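Local coordinates for adhesion and penetration protein autotransporter (Haemophilus influenzae, PDB 3SYJ) that probably acts as a serine protease and promotes bacterial adherence to and invasion of host cells, its secreted passenger domain mediating self-association, at residues Phe82-Asn87 against Phe473-Gly478; His92-Lys97 against His401-Lys406. One frame throughout, in Å; residues are numbered along the deposited sequence.

Interaction 1: residues Phe82-Asn87 against Phe473-Gly478; sequences FGAEGN and FGFRGG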
ATOM      1  N   PHE A  82     -59.198 -11.955  -3.982  1.00 14.93           N
ATOM      2  CA  PHE A  82     -58.007 -12.643  -3.509  1.00 13.26           C
ATOM      3  C   PHE A  82     -56.899 -11.657  -3.203  1.00 17.61           C
ATOM      4  O   PHE A  82     -56.987 -10.487  -3.564  1.00 21.62           O
ATOM      5  CB  PHE A  82     -57.518 -13.631  -4.569  1.00 13.25           C
ATOM      6  CG  PHE A  82     -58.551 -14.640  -4.981  1.00 13.20           C
ATOM      7  CD1 PHE A  82     -58.691 -15.832  -4.289  1.00 15.06           C
ATOM      8  CD2 PHE A  82     -59.380 -14.397  -6.067  1.00 10.96           C
ATOM      9  CE1 PHE A  82     -59.645 -16.765  -4.666  1.00 13.31           C
ATOM     10  CE2 PHE A  82     -60.333 -15.316  -6.450  1.00 12.37           C
ATOM     11  CZ  PHE A  82     -60.464 -16.510  -5.748  1.00 13.96           C
ATOM     12  N   GLY A  83     -55.851 -12.135  -2.540  1.00 13.14           N
ATOM     13  CA  GLY A  83     -54.691 -11.309  -2.269  1.00 15.64           C
ATOM     14  C   GLY A  83     -54.426 -11.152  -0.790  1.00 16.73           C
ATOM     15  O   GLY A  83     -54.614 -12.086  -0.007  1.00 16.52           O
ATOM     16  N   ALA A  84     -53.991  -9.961  -0.406  1.00 16.25           N
ATOM     17  CA  ALA A  84     -53.667  -9.682   0.976  1.00 15.71           C
ATOM     18  C   ALA A  84     -54.748  -8.825   1.621  1.00 17.94           C
ATOM     19  O   ALA A  84     -55.566  -8.207   0.928  1.00 14.62           O
ATOM     20  CB  ALA A  84     -52.320  -9.000   1.064  1.00 13.32           C
ATOM     21  N   GLU A  85     -54.757  -8.808   2.952  1.00 13.92           N
ATOM     22  CA  GLU A  85     -55.740  -8.053   3.713  1.00 12.58           C
ATOM     23  C   GLU A  85     -55.398  -6.584   3.617  1.00 14.08           C
ATOM     24  O   GLU A  85     -54.243  -6.229   3.396  1.00 15.78           O
ATOM     25  CB  GLU A  85     -55.690  -8.468   5.187  1.00 16.88           C
ATOM     26  CG  GLU A  85     -54.445  -7.958   5.921  1.00 12.62           C
ATOM     27  CD  GLU A  85     -54.344  -8.465   7.356  1.00 15.15           C
ATOM     28  OE1 GLU A  85     -55.305  -9.090   7.837  1.00 13.58           O
ATOM     29  OE2 GLU A  85     -53.298  -8.239   8.002  1.00 13.62           O
ATOM     30  N   GLY A  86     -56.390  -5.719   3.788  1.00 14.74           N
ATOM     31  CA  GLY A  86     -56.102  -4.302   3.927  1.00 18.02           C
ATOM     32  C   GLY A  86     -56.641  -3.398   2.844  1.00 18.78           C
ATOM     33  O   GLY A  86     -57.303  -3.844   1.911  1.00 18.76           O
ATOM     34  N   ASN A  87     -56.347  -2.111   2.965  1.00 17.15           N
ATOM     35  CA  ASN A  87     -56.964  -1.129   2.095  1.00 22.74           C
ATOM     36  C   ASN A  87     -55.979  -0.281   1.294  1.00 19.16           C
ATOM     37  O   ASN A  87     -56.323   0.805   0.833  1.00 22.36           O
ATOM     38  CB  ASN A  87     -57.922  -0.246   2.906  1.00 20.40           C
ATOM     39  CG  ASN A  87     -59.156  -1.011   3.370  1.00 24.98           C
ATOM     40  OD1 ASN A  87     -59.700  -1.834   2.631  1.00 23.86           O
ATOM     41  ND2 ASN A  87     -59.599  -0.744   4.596  1.00 22.95           N
ATOM     42  N   PHE A 473     -47.692  -2.671  -9.246  1.00 15.84           N
ATOM     43  CA  PHE A 473     -47.363  -3.996  -8.748  1.00 13.41           C
ATOM     44  C   PHE A 473     -48.357  -4.354  -7.639  1.00 17.02           C
ATOM     45  O   PHE A 473     -48.298  -3.822  -6.527  1.00 14.76           O
ATOM     46  CB  PHE A 473     -45.930  -4.037  -8.216  1.00 12.49           C
ATOM     47  CG  PHE A 473     -44.893  -3.641  -9.230  1.00 12.73           C
ATOM     48  CD1 PHE A 473     -44.241  -4.598  -9.985  1.00 11.05           C
ATOM     49  CD2 PHE A 473     -44.571  -2.305  -9.429  1.00 12.82           C
ATOM     50  CE1 PHE A 473     -43.283  -4.229 -10.921  1.00 13.53           C
ATOM     51  CE2 PHE A 473     -43.617  -1.934 -10.364  1.00 11.60           C
ATOM     52  CZ  PHE A 473     -42.974  -2.895 -11.108  1.00 13.35           C
ATOM     53  N   GLY A 474     -49.286  -5.249  -7.951  1.00 17.90           N
ATOM     54  CA  GLY A 474     -50.253  -5.684  -6.966  1.00 13.51           C
ATOM     55  C   GLY A 474     -49.694  -6.763  -6.061  1.00 13.71           C
ATOM     56  O   GLY A 474     -48.484  -6.857  -5.869  1.00 14.07           O
ATOM     57  N   PHE A 475     -50.592  -7.570  -5.507  1.00 13.38           N
ATOM     58  CA  PHE A 475     -50.252  -8.678  -4.618  1.00 14.75           C
ATOM     59  C   PHE A 475     -49.168  -9.552  -5.218  1.00 12.90           C
ATOM     60  O   PHE A 475     -49.388 -10.193  -6.244  1.00 15.88           O
ATOM     61  CB  PHE A 475     -51.505  -9.519  -4.372  1.00 12.34           C
ATOM     62  CG  PHE A 475     -51.280 -10.738  -3.524  1.00 11.93           C
ATOM     63  CD1 PHE A 475     -51.122 -10.622  -2.154  1.00 13.20           C
ATOM     64  CD2 PHE A 475     -51.282 -12.011  -4.089  1.00 13.69           C
ATOM     65  CE1 PHE A 475     -50.939 -11.748  -1.361  1.00 15.89           C
ATOM     66  CE2 PHE A 475     -51.100 -13.150  -3.299  1.00 15.21           C
ATOM     67  CZ  PHE A 475     -50.931 -13.015  -1.933  1.00 15.52           C
ATOM     68  N   ARG A 476     -48.002  -9.557  -4.575  1.00 15.02           N
ATOM     69  CA  ARG A 476     -46.836 -10.370  -4.965  1.00 16.51           C
ATOM     70  C   ARG A 476     -46.105  -9.900  -6.237  1.00 17.78           C
ATOM     71  O   ARG A 476     -45.097 -10.480  -6.641  1.00 17.59           O
ATOM     72  CB  ARG A 476     -47.175 -11.862  -5.007  1.00 12.83           C
ATOM     73  CG  ARG A 476     -47.354 -12.449  -3.620  1.00 16.87           C
ATOM     74  CD  ARG A 476     -47.751 -13.906  -3.683  1.00 19.79           C
ATOM     75  NE  ARG A 476     -48.072 -14.413  -2.356  1.00 19.33           N
ATOM     76  CZ  ARG A 476     -48.586 -15.615  -2.124  1.00 21.43           C
ATOM     77  NH1 ARG A 476     -48.844 -16.440  -3.135  1.00 20.89           N
ATOM     78  NH2 ARG A 476     -48.843 -15.991  -0.880  1.00 18.56           N
ATOM     79  N   GLY A 477     -46.611  -8.829  -6.836  1.00 14.71           N
ATOM     80  CA  GLY A 477     -45.915  -8.153  -7.916  1.00 16.42           C
ATOM     81  C   GLY A 477     -45.497  -9.058  -9.051  1.00 14.93           C
ATOM     82  O   GLY A 477     -46.226  -9.980  -9.422  1.00 14.98           O
ATOM     83  N   GLY A 478     -44.302  -8.791  -9.576  1.00 15.00           N
ATOM     84  CA  GLY A 478     -43.796  -9.400 -10.795  1.00 15.18           C
ATOM     85  C   GLY A 478     -42.687  -8.532 -11.378  1.00 15.16           C
ATOM     86  O   GLY A 478     -42.220  -7.598 -10.715  1.00 11.23           O
TER

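Interaction 2: residues His92-Lys97 against His401-Lys406; sequences HRFTYK and HDRLSK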
ATOM      1  N   HIS A  92     -55.179  -2.749  -5.948  1.00 17.05           N
ATOM      2  CA  HIS A  92     -56.191  -2.894  -6.988  1.00 15.92           C
ATOM      3  C   HIS A  92     -56.862  -4.259  -6.923  1.00 22.02           C
ATOM      4  O   HIS A  92     -56.900  -4.998  -7.918  1.00 17.30           O
ATOM      5  CB  HIS A  92     -55.566  -2.691  -8.366  1.00 16.33           C
ATOM      6  CG  HIS A  92     -55.072  -1.301  -8.597  1.00 14.18           C
ATOM      7  ND1 HIS A  92     -55.819  -0.346  -9.251  1.00 14.90           N
ATOM      8  CD2 HIS A  92     -53.917  -0.697  -8.238  1.00 14.09           C
ATOM      9  CE1 HIS A  92     -55.138   0.785  -9.297  1.00 18.71           C
ATOM     10  NE2 HIS A  92     -53.981   0.600  -8.690  1.00 17.95           N
ATOM     11  N   ARG A  93     -57.392  -4.603  -5.753  1.00 23.77           N
ATOM     12  CA  ARG A  93     -58.075  -5.880  -5.610  1.00 21.14           C
ATOM     13  C   ARG A  93     -59.212  -5.982  -6.635  1.00 18.55           C
ATOM     14  O   ARG A  93     -59.915  -5.007  -6.910  1.00 16.89           O
ATOM     15  CB  ARG A  93     -58.578  -6.088  -4.184  1.00 23.45           C
ATOM     16  CG  ARG A  93     -58.656  -7.554  -3.797  1.00 23.27           C
ATOM     17  CD  ARG A  93     -59.269  -7.751  -2.417  1.00 32.12           C
ATOM     18  NE  ARG A  93     -58.302  -7.570  -1.339  1.00 30.79           N
ATOM     19  CZ  ARG A  93     -58.412  -6.644  -0.394  1.00 28.96           C
ATOM     20  NH1 ARG A  93     -59.452  -5.813  -0.383  1.00 36.93           N
ATOM     21  NH2 ARG A  93     -57.486  -6.555   0.548  1.00 19.30           N
ATOM     22  N   PHE A  94     -59.369  -7.163  -7.214  1.00 13.32           N
ATOM     23  CA  PHE A  94     -60.317  -7.348  -8.300  1.00 15.35           C
ATOM     24  C   PHE A  94     -61.498  -8.204  -7.857  1.00 15.16           C
ATOM     25  O   PHE A  94     -61.324  -9.212  -7.173  1.00 14.78           O
ATOM     26  CB  PHE A  94     -59.609  -7.975  -9.497  1.00 13.97           C
ATOM     27  CG  PHE A  94     -60.446  -8.027 -10.739  1.00 15.62           C
ATOM     28  CD1 PHE A  94     -60.630  -6.895 -11.517  1.00 19.51           C
ATOM     29  CD2 PHE A  94     -61.033  -9.214 -11.140  1.00 12.97           C
ATOM     30  CE1 PHE A  94     -61.403  -6.944 -12.666  1.00 16.14           C
ATOM     31  CE2 PHE A  94     -61.798  -9.272 -12.281  1.00 16.74           C
ATOM     32  CZ  PHE A  94     -61.986  -8.132 -13.050  1.00 16.49           C
ATOM     33  N   THR A  95     -62.699  -7.794  -8.245  1.00 16.37           N
ATOM     34  CA  THR A  95     -63.900  -8.534  -7.903  1.00 14.00           C
ATOM     35  C   THR A  95     -64.230  -9.542  -8.996  1.00 16.84           C
ATOM     36  O   THR A  95     -64.660  -9.166 -10.089  1.00 19.03           O
ATOM     37  CB  THR A  95     -65.093  -7.579  -7.674  1.00 20.90           C
ATOM     38  OG1 THR A  95     -64.752  -6.619  -6.659  1.00 20.55           O
ATOM     39  CG2 THR A  95     -66.327  -8.350  -7.229  1.00 16.27           C
ATOM     40  N   TYR A  96     -63.995 -10.822  -8.716  1.00 14.57           N
ATOM     41  CA  TYR A  96     -64.338 -11.878  -9.657  1.00 13.20           C
ATOM     42  C   TYR A  96     -65.787 -12.293  -9.447  1.00 16.44           C
ATOM     43  O   TYR A  96     -66.163 -12.670  -8.343  1.00 16.86           O
ATOM     44  CB  TYR A  96     -63.408 -13.084  -9.477  1.00 13.18           C
ATOM     45  CG  TYR A  96     -61.972 -12.774  -9.836  1.00 14.47           C
ATOM     46  CD1 TYR A  96     -61.544 -12.811 -11.158  1.00 12.29           C
ATOM     47  CD2 TYR A  96     -61.052 -12.435  -8.856  1.00  9.85           C
ATOM     48  CE1 TYR A  96     -60.235 -12.506 -11.491  1.00 11.58           C
ATOM     49  CE2 TYR A  96     -59.751 -12.141  -9.172  1.00 13.43           C
ATOM     50  CZ  TYR A  96     -59.348 -12.172 -10.494  1.00 13.60           C
ATOM     51  OH  TYR A  96     -58.051 -11.871 -10.803  1.00 13.09           O
ATOM     52  N   LYS A  97     -66.597 -12.229 -10.503  1.00 15.97           N
ATOM     53  CA  LYS A  97     -68.032 -12.512 -10.398  1.00 17.89           C
ATOM     54  C   LYS A  97     -68.409 -13.944 -10.749  1.00 16.56           C
ATOM     55  O   LYS A  97     -67.951 -14.491 -11.743  1.00 18.74           O
ATOM     56  CB  LYS A  97     -68.835 -11.578 -11.306  1.00 17.62           C
ATOM     57  CG  LYS A  97     -68.664 -10.102 -11.018  1.00 20.79           C
ATOM     58  CD  LYS A  97     -69.292  -9.251 -12.121  1.00 24.90           C
ATOM     59  CE  LYS A  97     -68.991  -7.770 -11.920  1.00 36.16           C
ATOM     60  NZ  LYS A  97     -69.597  -6.929 -12.990  1.00 45.61           N
ATOM     61  N   HIS A 401     -63.263  -0.144 -19.674  1.00 20.12           N
ATOM     62  CA  HIS A 401     -63.773  -0.661 -18.395  1.00 22.36           C
ATOM     63  C   HIS A 401     -63.702  -2.182 -18.279  1.00 23.42           C
ATOM     64  O   HIS A 401     -64.343  -2.776 -17.411  1.00 24.43           O
ATOM     65  CB  HIS A 401     -65.205  -0.173 -18.115  1.00 20.42           C
ATOM     66  CG  HIS A 401     -65.330   1.318 -18.060  1.00 28.43           C
ATOM     67  ND1 HIS A 401     -66.272   2.016 -18.788  1.00 25.35           N
ATOM     68  CD2 HIS A 401     -64.611   2.249 -17.389  1.00 26.90           C
ATOM     69  CE1 HIS A 401     -66.137   3.309 -18.554  1.00 29.22           C
ATOM     70  NE2 HIS A 401     -65.133   3.478 -17.712  1.00 29.77           N
ATOM     71  N   ASP A 402     -62.935  -2.811 -19.161  1.00 21.64           N
ATOM     72  CA  ASP A 402     -62.732  -4.249 -19.086  1.00 20.86           C
ATOM     73  C   ASP A 402     -61.267  -4.582 -18.833  1.00 22.17           C
ATOM     74  O   ASP A 402     -60.374  -3.995 -19.443  1.00 18.31           O
ATOM     75  CB  ASP A 402     -63.210  -4.942 -20.360  1.00 21.04           C
ATOM     76  CG  ASP A 402     -62.907  -6.430 -20.354  1.00 24.98           C
ATOM     77  OD1 ASP A 402     -63.780  -7.215 -19.921  1.00 23.08           O
ATOM     78  OD2 ASP A 402     -61.789  -6.813 -20.761  1.00 20.71           O
ATOM     79  N   ARG A 403     -61.031  -5.529 -17.928  1.00 21.50           N
ATOM     80  CA  ARG A 403     -59.686  -5.979 -17.602  1.00 15.77           C
ATOM     81  C   ARG A 403     -59.400  -7.308 -18.293  1.00 16.42           C
ATOM     82  O   ARG A 403     -60.190  -8.251 -18.200  1.00 14.12           O
ATOM     83  CB  ARG A 403     -59.542  -6.152 -16.088  1.00 19.08           C
ATOM     84  CG  ARG A 403     -58.131  -5.993 -15.554  1.00 16.37           C
ATOM     85  CD  ARG A 403     -58.065  -6.411 -14.092  1.00 14.94           C
ATOM     86  NE  ARG A 403     -58.142  -7.860 -13.980  1.00 17.18           N
ATOM     87  CZ  ARG A 403     -57.773  -8.555 -12.910  1.00 17.12           C
ATOM     88  NH1 ARG A 403     -57.310  -7.934 -11.828  1.00 15.00           N
ATOM     89  NH2 ARG A 403     -57.867  -9.877 -12.928  1.00 13.13           N
ATOM     90  N   LEU A 404     -58.270  -7.382 -18.985  1.00 13.91           N
ATOM     91  CA  LEU A 404     -57.843  -8.627 -19.603  1.00 16.10           C
ATOM     92  C   LEU A 404     -56.956  -9.388 -18.621  1.00 13.95           C
ATOM     93  O   LEU A 404     -56.053  -8.806 -18.020  1.00 13.56           O
ATOM     94  CB  LEU A 404     -57.108  -8.356 -20.927  1.00 14.89           C
ATOM     95  CG  LEU A 404     -56.672  -9.567 -21.768  1.00 20.29           C
ATOM     96  CD1 LEU A 404     -56.651  -9.251 -23.266  1.00 20.85           C
ATOM     97  CD2 LEU A 404     -55.316 -10.126 -21.321  1.00 18.07           C
ATOM     98  N   SER A 405     -57.237 -10.679 -18.450  1.00 12.68           N
ATOM     99  CA  SER A 405     -56.446 -11.561 -17.595  1.00 12.64           C
ATOM    100  C   SER A 405     -55.459 -12.390 -18.412  1.00 11.30           C
ATOM    101  O   SER A 405     -55.860 -13.181 -19.274  1.00 14.87           O
ATOM    102  CB  SER A 405     -57.365 -12.514 -16.832  1.00 13.45           C
ATOM    103  OG  SER A 405     -58.167 -11.821 -15.896  1.00 15.92           O
ATOM    104  N   LYS A 406     -54.173 -12.217 -18.137  1.00 10.74           N
ATOM    105  CA  LYS A 406     -53.139 -12.965 -18.847  1.00 13.93           C
ATOM    106  C   LYS A 406     -52.488 -13.978 -17.927  1.00 12.30           C
ATOM    107  O   LYS A 406     -51.882 -13.615 -16.920  1.00 11.92           O
ATOM    108  CB  LYS A 406     -52.076 -12.024 -19.433  1.00 12.00           C
ATOM    109  CG  LYS A 406     -50.699 -12.679 -19.657  1.00 11.67           C
ATOM    110  CD  LYS A 406     -50.632 -13.429 -20.977  1.00 14.78           C
ATOM    111  CE  LYS A 406     -49.285 -14.126 -21.188  1.00 15.69           C
ATOM    112  NZ  LYS A 406     -49.102 -15.315 -20.315  1.00 13.98           N
TER
HETATM  113  O   HOH W   1     -56.754  -5.423 -10.721  1.00 13.27           O

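Interaction 1: residues Phe82-Asn87 against Phe473-Gly478
F475 extends its CG opposite the backbone N (chi1 177°), and a chi2 of 76° turns the ring so that one face lies on the backbone of G83. The centre of the ring takes the contact: CA of G83 sits 3.7 Å from the F475 centroid and only 13° off the ring normal, a CH-pi interaction made by a glycine alpha carbon. From there the chain of 82-87 passes obliquely by the CD1-CE1 side of the ring, with G83 C 3.6 Å from F475 CE1 and A84 N 3.4 Å from F475 CD1. The A84 methyl adds an apolar touch at the same side, its CB 3.8 Å from F475 CD1. G83 has positive phi, in a region of backbone space suited to glycine, and with no side chain in between its main chain can lie directly against the aromatic face.

The opposite face of the F475 ring is backed by its own neighbour, R476, whose CG stands 3.8 Å above the ring plane toward the rim. Both residues occupy the corners of a type II beta turn from G474 to G477, closed by a bond from G477 N to G474 O of 2.9 Å. That turn links strands 471-473 and 478-481 of the beta-helix. The carboxylate of E85 turns instead to K19 and the backbone N of Y598.

Between 82-87 and 473-478 themselves no hydrogen bond forms. Their direct contact therefore rests on dispersion and on the weak attraction between a polarised glycine C-H and the aromatic pi cloud, which place few directional demands on the two loops, while a salt bridge from the R476 guanidinium to D50 adds a polar tie between the same turn and the Peptidase S6 region.

Interaction 2: residues His92-Lys97 against His401-Lys406
The guanidinium of R403 stacks flat on the ring of F94, with centres 3.6 Å apart and planes at 15°, in a cation-pi interaction. The two side chains run past each other in opposite directions. A bend at chi3 (74°) swings the R403 head across the ring, laying CD and NE over the CD1-CE1 side of the F94 face and carrying NH1 beyond the rim to 3.3 Å from F94 CB. The CD2 side of the F94 rim rests on Y96, with F94 CD2 3.3 Å above the centre of the Y96 ring.

Between the two segments, the direct hydrogen bond comes from the other terminal nitrogen. R403 NH2 donates to Y96 OH at 2.9 Å, with the oxygen tilted 16° from the guanidinium plane, while the Y96 ring is turned steeply against that plane. The phenol oxygen is also hydrogen-bonded to E127 OE1, so a carboxylate lies in the second shell of the arginine and probably helps to balance its charge.

One water completes the polar set. It lies in the guanidinium plane, accepting from R403 NH1 at 2.8 Å and donating to H92 O at 2.8 Å. With one face stacked and both terminal nitrogens bonded, the R403 head is fixed in rotation as well as position.

R403 belongs to strand 403-407, which lies between strands 384-386 and 423-427 in a parallel sheet. Such stacking of successive coils is characteristic of the right-handed beta-helix of autotransporter passengers, here meeting the Peptidase S6 region through a side chain projecting from the solenoid.

Overall arrangement
Interactions 1 and 2, with centres 13 Å apart, are neighbouring points where the protease region meets the beta-helix; interaction 2 is nested along the chain within the loop closed by interaction 1. R93 joins them: its NH2 lies 2.6 Å from A84 O and 3.0 Å from G86 O, probable hydrogen bonds that hold the 82-87 loop to 92-97, and its CG packs 3.4 Å from F82 O. On the solenoid side, strands 403-407 and 471-473 belong to the same parallel sheet. Q493 connects the two further, pairing with the H92 side chain and the F473 backbone. Both contacts lie away from S218, the active-site serine inferred by similarity.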